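Local coordinates for protein FdhC (Acinetobacter nosocomialis, PDB 5KTC) that transfers a 3-hydroxybutanoyl group from coenzyme A to the sugar amine of a dTDP-linked 3-amino-3,6-dideoxy-D-galactose, as a GNAT-superfamily sugar N-acyltransferase, at residues 22-27 / 45-50; 83-88 / 123-128; 114-119 / 160-165. All coordinates share one frame; numbering follows the deposited sequence.

Overall arrangement
The three contacts come from a single GNAT-type fold with a seven-stranded mixed sheet. Contact 1, between helices 21-28 and 44-59, closes in the chain before the others open; its centre lies about 27 Å from the centres of both, with contact 3 across the middle of the chain from it. Contacts 2 and 3 alternate in sequence; their centres are about 9 Å apart and they touch, joined by the neighbouring strands 127-133 and 157-163 and by helix 107-122, which runs into strand 127-133. The extended nucleotide-sugar ties contacts 1 and 2 together: its thymine is held at contact 1, its sugar hydroxyl at contact 2.

Contact 1. Residues 22-27 / 45-50. With FUH ([[(2~{R},3~{S},5~{R})-5-[5-methyl-2,4-bis(oxidanylidene)pyrimidin-1-yl]-3-oxidanyl-oxolan-2-yl]methoxy-oxidanyl-phosphoryl] [(2~{R},3~{R},4~{S},5~{R},6~{R})-6-methyl-3,5-bis(oxidanyl)-4-[[(3~{R})-3-oxidanylbutanoyl]amino]oxan-2-yl] hydrogen phosphate), chain C.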
loop_
_atom_site.group_PDB
_atom_site.type_symbol
_atom_site.label_atom_id
_atom_site.label_comp_id
_atom_site.label_asym_id
_atom_site.label_seq_id
_atom_site.Cartn_x
_atom_site.Cartn_y
_atom_site.Cartn_z
ATOM N N GLU A 22 10.892 -10.453 -11.452
ATOM C CA GLU A 22 11.635 -9.503 -12.235
ATOM C C GLU A 22 11.103 -8.077 -12.126
ATOM O O GLU A 22 11.894 -7.150 -12.048
ATOM C CB GLU A 22 11.688 -9.891 -13.702
ATOM C CG GLU A 22 12.316 -8.842 -14.611
ATOM C CD GLU A 22 12.496 -9.355 -16.032
ATOM O OE1 GLU A 22 13.467 -8.905 -16.666
ATOM O OE2 GLU A 22 11.686 -10.207 -16.502
ATOM N N PHE A 23 9.782 -7.895 -12.191
ATOM C CA PHE A 23 9.233 -6.564 -12.042
ATOM C C PHE A 23 9.637 -5.928 -10.685
ATOM O O PHE A 23 9.964 -4.747 -10.614
ATOM C CB PHE A 23 7.712 -6.635 -12.120
ATOM C CG PHE A 23 7.063 -5.305 -11.832
ATOM C CD1 PHE A 23 7.261 -4.248 -12.709
ATOM C CD2 PHE A 23 6.415 -5.074 -10.630
ATOM C CE1 PHE A 23 6.737 -3.013 -12.441
ATOM C CE2 PHE A 23 5.931 -3.833 -10.338
ATOM C CZ PHE A 23 6.063 -2.814 -11.240
ATOM N N ILE A 24 9.575 -6.750 -9.651
ATOM C CA ILE A 24 9.899 -6.347 -8.291
ATOM C C ILE A 24 11.381 -6.010 -8.176
ATOM O O ILE A 24 11.697 -4.939 -7.657
ATOM C CB ILE A 24 9.446 -7.338 -7.234
ATOM C CG1 ILE A 24 7.912 -7.387 -7.194
ATOM C CG2 ILE A 24 9.876 -6.840 -5.864
ATOM C CD1 ILE A 24 7.324 -8.415 -6.267
ATOM N N CYS A 25 12.264 -6.900 -8.650
ATOM C CA CYS A 25 13.710 -6.603 -8.604
ATOM C C CYS A 25 13.992 -5.269 -9.260
ATOM O O CYS A 25 14.687 -4.430 -8.711
ATOM C CB CYS A 25 14.545 -7.663 -9.342
ATOM S SG CYS A 25 14.733 -9.139 -8.378
ATOM N N THR A 26 13.431 -5.063 -10.443
ATOM C CA THR A 26 13.677 -3.854 -11.183
ATOM C C THR A 26 13.185 -2.630 -10.484
ATOM O O THR A 26 13.884 -1.653 -10.439
ATOM C CB THR A 26 13.106 -3.969 -12.597
ATOM O OG1 THR A 26 13.799 -5.022 -13.273
ATOM C CG2 THR A 26 13.286 -2.678 -13.376
ATOM N N LEU A 27 11.979 -2.695 -9.926
ATOM C CA LEU A 27 11.409 -1.567 -9.233
ATOM C C LEU A 27 12.263 -1.169 -8.021
ATOM O O LEU A 27 12.611 -0.003 -7.878
ATOM C CB LEU A 27 9.997 -1.920 -8.765
ATOM C CG LEU A 27 9.132 -0.873 -8.106
ATOM C CD1 LEU A 27 8.741 0.185 -9.129
ATOM C CD2 LEU A 27 7.886 -1.600 -7.502
ATOM N N LYS A 45 16.114 -14.762 -9.334
ATOM C CA LYS A 45 15.846 -16.020 -8.580
ATOM C C LYS A 45 15.776 -15.844 -7.075
ATOM O O LYS A 45 14.992 -16.516 -6.376
ATOM C CB LYS A 45 16.876 -17.127 -8.951
ATOM C CG LYS A 45 16.527 -17.798 -10.256
ATOM C CD LYS A 45 17.635 -18.668 -10.848
ATOM C CE LYS A 45 17.088 -19.425 -12.064
ATOM N NZ LYS A 45 18.131 -19.838 -13.052
ATOM N N SER A 46 16.626 -14.974 -6.558
ATOM C CA SER A 46 16.565 -14.648 -5.141
ATOM C C SER A 46 15.252 -13.987 -4.800
ATOM O O SER A 46 14.660 -14.305 -3.799
ATOM C CB SER A 46 17.714 -13.745 -4.684
ATOM O OG SER A 46 18.934 -14.430 -4.949
ATOM N N GLN A 47 14.801 -13.081 -5.654
ATOM C CA GLN A 47 13.509 -12.438 -5.393
ATOM C C GLN A 47 12.344 -13.462 -5.504
ATOM O O GLN A 47 11.429 -13.415 -4.706
ATOM C CB GLN A 47 13.323 -11.246 -6.294
ATOM C CG GLN A 47 11.998 -10.509 -6.166
ATOM C CD GLN A 47 11.759 -9.880 -4.840
ATOM O OE1 GLN A 47 12.628 -9.254 -4.280
ATOM N NE2 GLN A 47 10.528 -9.983 -4.342
ATOM N N ALA A 48 12.414 -14.374 -6.475
ATOM C CA ALA A 48 11.432 -15.444 -6.599
ATOM C C ALA A 48 11.413 -16.223 -5.308
ATOM O O ALA A 48 10.312 -16.549 -4.784
ATOM C CB ALA A 48 11.750 -16.386 -7.751
ATOM N N GLU A 49 12.611 -16.512 -4.759
ATOM C CA GLU A 49 12.645 -17.229 -3.488
ATOM C C GLU A 49 11.965 -16.448 -2.333
ATOM O O GLU A 49 11.252 -17.018 -1.538
ATOM C CB GLU A 49 14.070 -17.675 -3.054
ATOM C CG GLU A 49 13.975 -18.588 -1.802
ATOM C CD GLU A 49 15.296 -18.938 -1.131
ATOM O OE1 GLU A 49 15.237 -19.282 0.100
ATOM O OE2 GLU A 49 16.357 -18.875 -1.824
ATOM N N TRP A 50 12.265 -15.162 -2.218
ATOM C CA TRP A 50 11.605 -14.266 -1.250
ATOM C C TRP A 50 10.081 -14.386 -1.389
ATOM O O TRP A 50 9.357 -14.457 -0.389
ATOM C CB TRP A 50 12.052 -12.791 -1.448
ATOM C CG TRP A 50 11.742 -11.889 -0.262
ATOM C CD1 TRP A 50 12.606 -11.495 0.768
ATOM C CD2 TRP A 50 10.489 -11.297 0.049
ATOM N NE1 TRP A 50 11.936 -10.696 1.679
ATOM C CE2 TRP A 50 10.639 -10.580 1.275
ATOM C CE3 TRP A 50 9.225 -11.307 -0.571
ATOM C CZ2 TRP A 50 9.578 -9.891 1.874
ATOM C CZ3 TRP A 50 8.166 -10.606 0.058
ATOM C CH2 TRP A 50 8.359 -9.913 1.248
HETATM O O1 FUH C . 6.424 1.803 2.798
HETATM C C1 FUH C . 6.447 2.139 3.977
HETATM C C2 FUH C . 5.283 2.773 4.665
HETATM C C3 FUH C . 4.351 3.462 3.703
HETATM O O2 FUH C . 4.720 4.851 3.511
HETATM C C4 FUH C . 2.943 3.476 4.243
HETATM N N1 FUH C . 7.559 1.918 4.786
HETATM C C5 FUH C . 8.625 1.016 4.340
HETATM C C6 FUH C . 10.017 1.625 4.590
HETATM O O3 FUH C . 10.098 1.919 5.919
HETATM C C7 FUH C . 11.157 0.666 4.336
HETATM C C8 FUH C . 12.533 1.149 4.853
HETATM O O4 FUH C . 10.904 -0.596 4.978
HETATM C C9 FUH C . 8.509 -0.305 5.080
HETATM O O5 FUH C . 7.317 -1.020 4.720
HETATM C C10 FUH C . 9.626 -1.192 4.700
HETATM O O6 FUH C . 9.504 -1.452 3.310
HETATM P P1 FUH C . 10.327 -2.582 2.597
HETATM O O7 FUH C . 11.705 -2.154 2.252
HETATM O O8 FUH C . 9.509 -2.881 1.340
HETATM O O9 FUH C . 10.212 -3.961 3.382
HETATM P P2 FUH C . 11.021 -4.552 4.630
HETATM O O10 FUH C . 10.009 -5.011 5.622
HETATM O O11 FUH C . 11.930 -3.439 5.131
HETATM O O12 FUH C . 11.753 -5.737 3.905
HETATM C C11 FUH C . 12.199 -6.868 4.660
HETATM C C12 FUH C . 13.393 -7.459 3.954
HETATM C C13 FUH C . 14.438 -6.413 3.513
HETATM O O13 FUH C . 15.779 -6.927 3.592
HETATM C C14 FUH C . 14.166 -6.190 2.032
HETATM C C15 FUH C . 13.653 -7.548 1.622
HETATM O O14 FUH C . 12.969 -8.128 2.762
HETATM N N2 FUH C . 12.614 -7.574 0.569
HETATM C C16 FUH C . 11.381 -7.037 0.784
HETATM C C17 FUH C . 10.394 -7.131 -0.199
HETATM C C18 FUH C . 9.005 -6.565 0.001
HETATM C C19 FUH C . 10.753 -7.772 -1.424
HETATM O O15 FUH C . 9.851 -7.927 -2.345
HETATM N N3 FUH C . 11.974 -8.292 -1.610
HETATM C C20 FUH C . 12.860 -8.225 -0.609
HETATM O O16 FUH C . 14.071 -8.716 -0.808
#
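Cys25 and Gln47 bring the two helical segments 22-27 and 45-50 nearest, their CA atoms 6.7 Å apart. The interface between these helices is small and buried, and Gln47 provides most of it from its side. Cys25 SG lies alongside the start of that chain, 3.3 Å from Gln47 CB. Further out, the amide end of Gln47 passes across Ile24, and Ile24 CG2 lies 3.6 Å from Gln47 NE2.

With CG anti to the backbone N (chi1 178°) and a bend at chi2, Gln47 presents its amide to the thymine of the bound product. FUH N3 donates to Gln47 OE1 at 2.9 Å, almost straight (170°), while Gln47 NE2 donates to FUH O15 at 2.9 Å. The amide thus reads an N-H and the adjacent carbonyl of the base as a complementary donor-acceptor pair, and the two hydrogen bonds fix the rotation of the amide. Trp50 lays one ring face over the thymine, with FUH C19 3.7 Å above the centre of the indole. Its NE1 makes a further, weak hydrogen bond to the deoxyribose ring oxygen O14. From the other helix Ile24 lines the pocket, its CG2 3.7 Å from FUH O15.

Helix 21-28 rests on two strands of the sheet, Ile24 on Tyr65 and Ile67 of strand 63-70 and Leu27 on Thr79 of strand 75-86; helix 44-59 reaches the same strands through Trp50, which touches Glu63 and Arg81.

Contact 2. Residues 83-88 / 123-128; sequences YDFHEN and LGFEQS. With FUH ([[(2~{R},3~{S},5~{R})-5-[5-methyl-2,4-bis(oxidanylidene)pyrimidin-1-yl]-3-oxidanyl-oxolan-2-yl]methoxy-oxidanyl-phosphoryl] [(2~{R},3~{R},4~{S},5~{R},6~{R})-6-methyl-3,5-bis(oxidanyl)-4-[[(3~{R})-3-oxidanylbutanoyl]amino]oxan-2-yl] hydrogen phosphate), chain C.
Phe85 and Phe125 share one first torsion, both turning CG away from their own carbonyl carbon (chi1 -59° and -72°), and this brings their rings together. The result is an edge-to-face pair in which the edge of Phe125 meets the face of Phe85. Phe125 CZ stands over the Phe85 ring toward its rim, 3.5 Å from Phe85 CG, and the centroids are 4.8 Å apart with the planes at 59°. Phe125 CE1 also touches Phe85 CB at 4.0 Å, so the contact runs from the ring down to the root of that side chain. It is apolar throughout, with Phe125 buried and Phe85 only partly so.

Farther back on strand 75-86, Tyr83 tucks CG in between its own N and C and sends its hydroxyl to the bound product. Tyr83 OH and the sugar hydroxyl O5 of FUH are hydrogen-bonded at 2.8 Å; O5 sits on the carbon next to the one that carries the acylated nitrogen, so Tyr83 holds the sugar close to the site of acylation. Near the end of the strand, His86 NE2 donates to Asp84 OD1 at 2.7 Å, from above the carboxylate plane, and ties these alternate side chains to each other.

The aromatic pair spans the start of strand 91-99, which separates strands 75-86 and 127-133 in the sheet: both rings pack on Phe92, and Phe125 also makes a cation-pi contact with Lys90. Leu123, just after helix 107-122, leans with Phe85 on Tyr64 of strand 63-70.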
loop_
_atom_site.group_PDB
_atom_site.type_symbol
_atom_site.label_atom_id
_atom_site.label_comp_id
_atom_site.label_asym_id
_atom_site.label_seq_id
_atom_site.Cartn_x
_atom_site.Cartn_y
_atom_site.Cartn_z
ATOM N N TYR A 83 1.395 -6.460 6.390
ATOM C CA TYR A 83 2.296 -7.419 7.057
ATOM C C TYR A 83 2.338 -7.127 8.584
ATOM O O TYR A 83 1.847 -6.089 9.085
ATOM C CB TYR A 83 3.704 -7.357 6.351
ATOM C CG TYR A 83 4.497 -6.061 6.552
ATOM C CD1 TYR A 83 4.173 -4.906 5.881
ATOM C CD2 TYR A 83 5.639 -6.009 7.429
ATOM C CE1 TYR A 83 4.910 -3.742 6.062
ATOM C CE2 TYR A 83 6.399 -4.858 7.586
ATOM C CZ TYR A 83 6.029 -3.702 6.932
ATOM O OH TYR A 83 6.766 -2.538 7.024
ATOM N N ASP A 84 2.903 -8.082 9.330
ATOM C CA ASP A 84 3.237 -7.922 10.733
ATOM C C ASP A 84 2.023 -7.591 11.578
ATOM O O ASP A 84 1.875 -6.469 12.082
ATOM C CB ASP A 84 4.317 -6.842 10.881
ATOM C CG ASP A 84 4.978 -6.819 12.273
ATOM O OD1 ASP A 84 4.796 -7.786 13.041
ATOM O OD2 ASP A 84 5.730 -5.841 12.526
ATOM N N PHE A 85 1.138 -8.581 11.646
ATOM C CA PHE A 85 -0.173 -8.492 12.290
ATOM C C PHE A 85 -0.116 -8.766 13.801
ATOM O O PHE A 85 0.545 -9.711 14.206
ATOM C CB PHE A 85 -1.077 -9.541 11.654
ATOM C CG PHE A 85 -1.272 -9.390 10.134
ATOM C CD1 PHE A 85 -0.948 -8.232 9.455
ATOM C CD2 PHE A 85 -1.827 -10.401 9.430
ATOM C CE1 PHE A 85 -1.186 -8.110 8.080
ATOM C CE2 PHE A 85 -2.077 -10.317 8.064
ATOM C CZ PHE A 85 -1.733 -9.169 7.378
ATOM N N HIS A 86 -0.811 -7.986 14.611
ATOM C CA HIS A 86 -0.832 -8.139 16.091
ATOM C C HIS A 86 -2.245 -7.940 16.690
ATOM O O HIS A 86 -3.189 -7.679 15.928
ATOM C CB HIS A 86 0.177 -7.174 16.747
ATOM C CG HIS A 86 1.582 -7.503 16.412
ATOM N ND1 HIS A 86 2.369 -8.281 17.221
ATOM C CD2 HIS A 86 2.317 -7.254 15.303
ATOM C CE1 HIS A 86 3.559 -8.442 16.660
ATOM N NE2 HIS A 86 3.540 -7.849 15.486
ATOM N N GLU A 87 -2.378 -8.038 18.039
ATOM C CA GLU A 87 -3.687 -8.012 18.749
ATOM C C GLU A 87 -3.819 -7.042 19.940
ATOM O O GLU A 87 -2.822 -6.482 20.471
ATOM C CB GLU A 87 -4.007 -9.405 19.233
ATOM C CG GLU A 87 -3.618 -10.487 18.245
ATOM C CD GLU A 87 -4.673 -11.531 18.105
ATOM O OE1 GLU A 87 -4.526 -12.607 18.726
ATOM O OE2 GLU A 87 -5.659 -11.256 17.377
ATOM N N ASN A 88 -5.071 -6.785 20.320
ATOM C CA ASN A 88 -5.354 -5.947 21.485
ATOM C C ASN A 88 -4.729 -4.514 21.457
ATOM O O ASN A 88 -3.998 -4.161 22.374
ATOM C CB ASN A 88 -4.902 -6.696 22.745
ATOM C CG ASN A 88 -5.544 -8.044 22.840
ATOM O OD1 ASN A 88 -6.684 -8.154 23.258
ATOM N ND2 ASN A 88 -4.857 -9.062 22.356
ATOM N N LEU A 123 -10.168 -7.555 6.033
ATOM C CA LEU A 123 -9.530 -8.351 7.054
ATOM C C LEU A 123 -9.921 -8.057 8.470
ATOM O O LEU A 123 -9.394 -8.686 9.360
ATOM C CB LEU A 123 -7.992 -8.211 6.876
ATOM C CG LEU A 123 -7.428 -8.732 5.580
ATOM C CD1 LEU A 123 -5.972 -8.335 5.455
ATOM C CD2 LEU A 123 -7.577 -10.213 5.439
ATOM N N GLY A 124 -10.789 -7.094 8.742
ATOM C CA GLY A 124 -11.227 -6.881 10.112
ATOM C C GLY A 124 -10.249 -6.358 11.144
ATOM O O GLY A 124 -10.429 -6.588 12.317
ATOM N N PHE A 125 -9.196 -5.626 10.742
ATOM C CA PHE A 125 -8.296 -5.018 11.758
ATOM C C PHE A 125 -8.925 -3.788 12.352
ATOM O O PHE A 125 -9.861 -3.230 11.768
ATOM C CB PHE A 125 -6.932 -4.657 11.138
ATOM C CG PHE A 125 -6.096 -5.853 10.834
ATOM C CD1 PHE A 125 -5.294 -6.397 11.800
ATOM C CD2 PHE A 125 -6.102 -6.417 9.619
ATOM C CE1 PHE A 125 -4.533 -7.519 11.551
ATOM C CE2 PHE A 125 -5.315 -7.513 9.321
ATOM C CZ PHE A 125 -4.519 -8.058 10.291
ATOM N N GLU A 126 -8.365 -3.324 13.455
ATOM C CA GLU A 126 -8.773 -2.081 14.086
ATOM C C GLU A 126 -7.843 -0.901 13.920
ATOM O O GLU A 126 -8.291 0.235 13.973
ATOM C CB GLU A 126 -9.017 -2.311 15.586
ATOM C CG GLU A 126 -10.314 -3.072 15.900
ATOM C CD GLU A 126 -11.591 -2.400 15.374
ATOM O OE1 GLU A 126 -12.335 -3.059 14.583
ATOM O OE2 GLU A 126 -11.851 -1.213 15.738
ATOM N N GLN A 127 -6.546 -1.171 13.770
ATOM C CA GLN A 127 -5.518 -0.122 13.668
ATOM C C GLN A 127 -4.483 -0.478 12.613
ATOM O O GLN A 127 -4.199 -1.648 12.433
ATOM C CB GLN A 127 -4.664 -0.089 14.950
ATOM C CG GLN A 127 -5.238 0.450 16.211
ATOM C CD GLN A 127 -4.112 1.138 17.045
ATOM O OE1 GLN A 127 -2.920 0.654 17.171
ATOM N NE2 GLN A 127 -4.471 2.303 17.579
ATOM N N SER A 128 -3.842 0.550 12.029
ATOM C CA SER A 128 -2.780 0.305 11.074
ATOM C C SER A 128 -1.562 0.997 11.642
ATOM O O SER A 128 -1.702 2.049 12.193
ATOM C CB SER A 128 -3.111 0.863 9.713
ATOM O OG SER A 128 -2.122 0.401 8.835
HETATM O O1 FUH C . 6.424 1.803 2.798
HETATM C C1 FUH C . 6.447 2.139 3.977
HETATM C C2 FUH C . 5.283 2.773 4.665
HETATM C C3 FUH C . 4.351 3.462 3.703
HETATM O O2 FUH C . 4.720 4.851 3.511
HETATM C C4 FUH C . 2.943 3.476 4.243
HETATM N N1 FUH C . 7.559 1.918 4.786
HETATM C C5 FUH C . 8.625 1.016 4.340
HETATM C C6 FUH C . 10.017 1.625 4.590
HETATM O O3 FUH C . 10.098 1.919 5.919
HETATM C C7 FUH C . 11.157 0.666 4.336
HETATM C C8 FUH C . 12.533 1.149 4.853
HETATM O O4 FUH C . 10.904 -0.596 4.978
HETATM C C9 FUH C . 8.509 -0.305 5.080
HETATM O O5 FUH C . 7.317 -1.020 4.720
HETATM C C10 FUH C . 9.626 -1.192 4.700
HETATM O O6 FUH C . 9.504 -1.452 3.310
HETATM P P1 FUH C . 10.327 -2.582 2.597
HETATM O O7 FUH C . 11.705 -2.154 2.252
HETATM O O8 FUH C . 9.509 -2.881 1.340
HETATM O O9 FUH C . 10.212 -3.961 3.382
HETATM P P2 FUH C . 11.021 -4.552 4.630
HETATM O O10 FUH C . 10.009 -5.011 5.622
HETATM O O11 FUH C . 11.930 -3.439 5.131
HETATM O O12 FUH C . 11.753 -5.737 3.905
HETATM C C11 FUH C . 12.199 -6.868 4.660
HETATM C C12 FUH C . 13.393 -7.459 3.954
HETATM C C13 FUH C . 14.438 -6.413 3.513
HETATM O O13 FUH C . 15.779 -6.927 3.592
HETATM C C14 FUH C . 14.166 -6.190 2.032
HETATM C C15 FUH C . 13.653 -7.548 1.622
HETATM O O14 FUH C . 12.969 -8.128 2.762
HETATM N N2 FUH C . 12.614 -7.574 0.569
HETATM C C16 FUH C . 11.381 -7.037 0.784
HETATM C C17 FUH C . 10.394 -7.131 -0.199
HETATM C C18 FUH C . 9.005 -6.565 0.001
HETATM C C19 FUH C . 10.753 -7.772 -1.424
HETATM O O15 FUH C . 9.851 -7.927 -2.345
HETATM N N3 FUH C . 11.974 -8.292 -1.610
HETATM C C20 FUH C . 12.860 -8.225 -0.609
HETATM O O16 FUH C . 14.071 -8.716 -0.808
#

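Contact 3. Residues 114-119 / 160-165; sequences LVYEAG and YIFPKS
Tyr116 and Phe162 join a helix of the GNAT fold to its sheet. Helix 107-122 is the connection of a beta-alpha-beta unit, linking the parallel neighbours 91-99 and 127-133, and the contact reaches past the second of these to strand 157-163, the next one over.

The tight part is an offset stack of two buried rings. Their planes are only 12° from parallel and their centroids 4.1 Å apart, with each ring displaced toward the rim of the other. Tyr116 CZ approaches Phe162 CG at 3.5 Å, and Tyr116 CE1 lies 3.6 Å from Phe162 CD1, so it is the phenol end of the tyrosine that overlaps the base of the phenylalanine ring. Phe162 reaches inward with CG anti to the backbone N (chi1 -171°), and the two side chains meet at about a right angle although their rings lie nearly flush. Tyr167 of helix 164-173 touches both side chains, and Trp94 meets the tyrosine nearly perpendicular to it.

The other side of segment 160-165 is looser. Ile161 and Pro163 start out away from the helix; Ile161 packs instead on strands 127-133 and 149-153. At the turn from strand into helix 164-173, Ser165 is exposed, and the partly exposed Lys164 reaches Glu126 in a long, weak ion pair. Even the nearest CA atoms of the two segments, those of Tyr116 and Lys164, are 8.1 Å apart, so it is side chains that bridge the gap.

Although buried, the phenol oxygen is satisfied: Tyr116 OH is hydrogen-bonded to Trp94 NE1 while lying 3.6 Å from Phe162 CB.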
loop_
_atom_site.group_PDB
_atom_site.type_symbol
_atom_site.label_atom_id
_atom_site.label_comp_id
_atom_site.label_asym_id
_atom_site.label_seq_id
_atom_site.Cartn_x
_atom_site.Cartn_y
_atom_site.Cartn_z
ATOM N N LEU A 114 -7.036 1.620 -0.910
ATOM C CA LEU A 114 -7.367 0.259 -1.110
ATOM C C LEU A 114 -6.676 -0.543 -0.047
ATOM O O LEU A 114 -7.219 -1.547 0.420
ATOM C CB LEU A 114 -6.964 -0.191 -2.499
ATOM C CG LEU A 114 -7.827 0.331 -3.671
ATOM C CD1 LEU A 114 -7.194 -0.086 -4.999
ATOM C CD2 LEU A 114 -9.277 -0.126 -3.560
ATOM N N VAL A 115 -5.482 -0.132 0.339
ATOM C CA VAL A 115 -4.835 -0.801 1.529
ATOM C C VAL A 115 -5.732 -0.787 2.737
ATOM O O VAL A 115 -5.881 -1.817 3.420
ATOM C CB VAL A 115 -3.470 -0.212 1.890
ATOM C CG1 VAL A 115 -3.035 -0.603 3.323
ATOM C CG2 VAL A 115 -2.454 -0.550 0.807
ATOM N N TYR A 116 -6.266 0.396 3.053
ATOM C CA TYR A 116 -7.127 0.502 4.210
ATOM C C TYR A 116 -8.447 -0.268 4.038
ATOM O O TYR A 116 -8.950 -0.799 5.018
ATOM C CB TYR A 116 -7.373 1.996 4.550
ATOM C CG TYR A 116 -6.111 2.713 4.951
ATOM C CD1 TYR A 116 -5.241 2.165 5.924
ATOM C CD2 TYR A 116 -5.773 3.955 4.449
ATOM C CE1 TYR A 116 -4.124 2.825 6.354
ATOM C CE2 TYR A 116 -4.614 4.591 4.834
ATOM C CZ TYR A 116 -3.803 4.033 5.803
ATOM O OH TYR A 116 -2.638 4.622 6.220
ATOM N N GLU A 117 -9.002 -0.317 2.836
ATOM C CA GLU A 117 -10.186 -1.166 2.513
ATOM C C GLU A 117 -9.817 -2.639 2.881
ATOM O O GLU A 117 -10.549 -3.353 3.575
ATOM C CB GLU A 117 -10.578 -0.972 0.999
ATOM C CG GLU A 117 -12.051 -1.118 0.567
ATOM C CD GLU A 117 -12.315 -0.960 -0.963
ATOM O OE1 GLU A 117 -12.623 -2.012 -1.564
ATOM O OE2 GLU A 117 -12.248 0.160 -1.585
ATOM N N ALA A 118 -8.650 -3.074 2.417
ATOM C CA ALA A 118 -8.238 -4.466 2.643
ATOM C C ALA A 118 -8.080 -4.764 4.110
ATOM O O ALA A 118 -8.589 -5.791 4.646
ATOM C CB ALA A 118 -6.974 -4.761 1.895
ATOM N N GLY A 119 -7.379 -3.873 4.800
ATOM C CA GLY A 119 -7.043 -4.109 6.182
ATOM C C GLY A 119 -8.212 -3.977 7.103
ATOM O O GLY A 119 -8.430 -4.825 7.907
ATOM N N TYR A 160 3.841 6.017 12.677
ATOM C CA TYR A 160 2.476 6.482 12.583
ATOM C C TYR A 160 1.513 5.372 12.919
ATOM O O TYR A 160 1.826 4.205 12.741
ATOM C CB TYR A 160 2.168 6.942 11.138
ATOM C CG TYR A 160 2.931 8.153 10.691
ATOM C CD1 TYR A 160 4.167 8.043 10.063
ATOM C CD2 TYR A 160 2.397 9.415 10.875
ATOM C CE1 TYR A 160 4.871 9.190 9.702
ATOM C CE2 TYR A 160 3.066 10.541 10.454
ATOM C CZ TYR A 160 4.308 10.412 9.871
ATOM O OH TYR A 160 4.939 11.564 9.500
ATOM N N ILE A 161 0.306 5.778 13.280
ATOM C CA ILE A 161 -0.836 4.886 13.249
ATOM C C ILE A 161 -2.005 5.546 12.484
ATOM O O ILE A 161 -2.144 6.766 12.398
ATOM C CB ILE A 161 -1.363 4.368 14.605
ATOM C CG1 ILE A 161 -2.172 5.388 15.305
ATOM C CG2 ILE A 161 -0.248 3.856 15.510
ATOM C CD1 ILE A 161 -1.440 6.631 15.605
ATOM N N PHE A 162 -2.866 4.694 11.954
ATOM C CA PHE A 162 -4.022 5.176 11.158
ATOM C C PHE A 162 -5.242 4.403 11.695
ATOM O O PHE A 162 -5.250 3.199 11.706
ATOM C CB PHE A 162 -3.753 5.002 9.655
ATOM C CG PHE A 162 -4.780 5.672 8.793
ATOM C CD1 PHE A 162 -5.989 5.071 8.542
ATOM C CD2 PHE A 162 -4.544 6.936 8.274
ATOM C CE1 PHE A 162 -6.982 5.717 7.839
ATOM C CE2 PHE A 162 -5.542 7.578 7.565
ATOM C CZ PHE A 162 -6.747 6.957 7.335
ATOM N N PRO A 163 -6.188 5.092 12.312
ATOM C CA PRO A 163 -7.276 4.363 12.968
ATOM C C PRO A 163 -8.395 4.018 11.982
ATOM O O PRO A 163 -8.617 4.778 11.029
ATOM C CB PRO A 163 -7.801 5.386 13.996
ATOM C CG PRO A 163 -7.560 6.659 13.355
ATOM C CD PRO A 163 -6.240 6.514 12.597
ATOM N N LYS A 164 -9.082 2.902 12.244
ATOM C CA LYS A 164 -10.236 2.444 11.442
ATOM C C LYS A 164 -11.282 3.565 11.322
ATOM O O LYS A 164 -11.874 3.723 10.310
ATOM C CB LYS A 164 -10.851 1.181 12.061
ATOM C CG LYS A 164 -12.025 0.628 11.305
ATOM C CD LYS A 164 -12.516 -0.728 11.780
ATOM C CE LYS A 164 -13.468 -1.299 10.736
ATOM N NZ LYS A 164 -14.165 -2.494 11.301
ATOM N N SER A 165 -11.487 4.297 12.395
ATOM C CA SER A 165 -12.393 5.450 12.431
ATOM C C SER A 165 -12.096 6.519 11.373
ATOM O O SER A 165 -13.008 7.099 10.778
ATOM C CB SER A 165 -12.414 6.076 13.826
ATOM O OG SER A 165 -11.217 6.755 14.092
#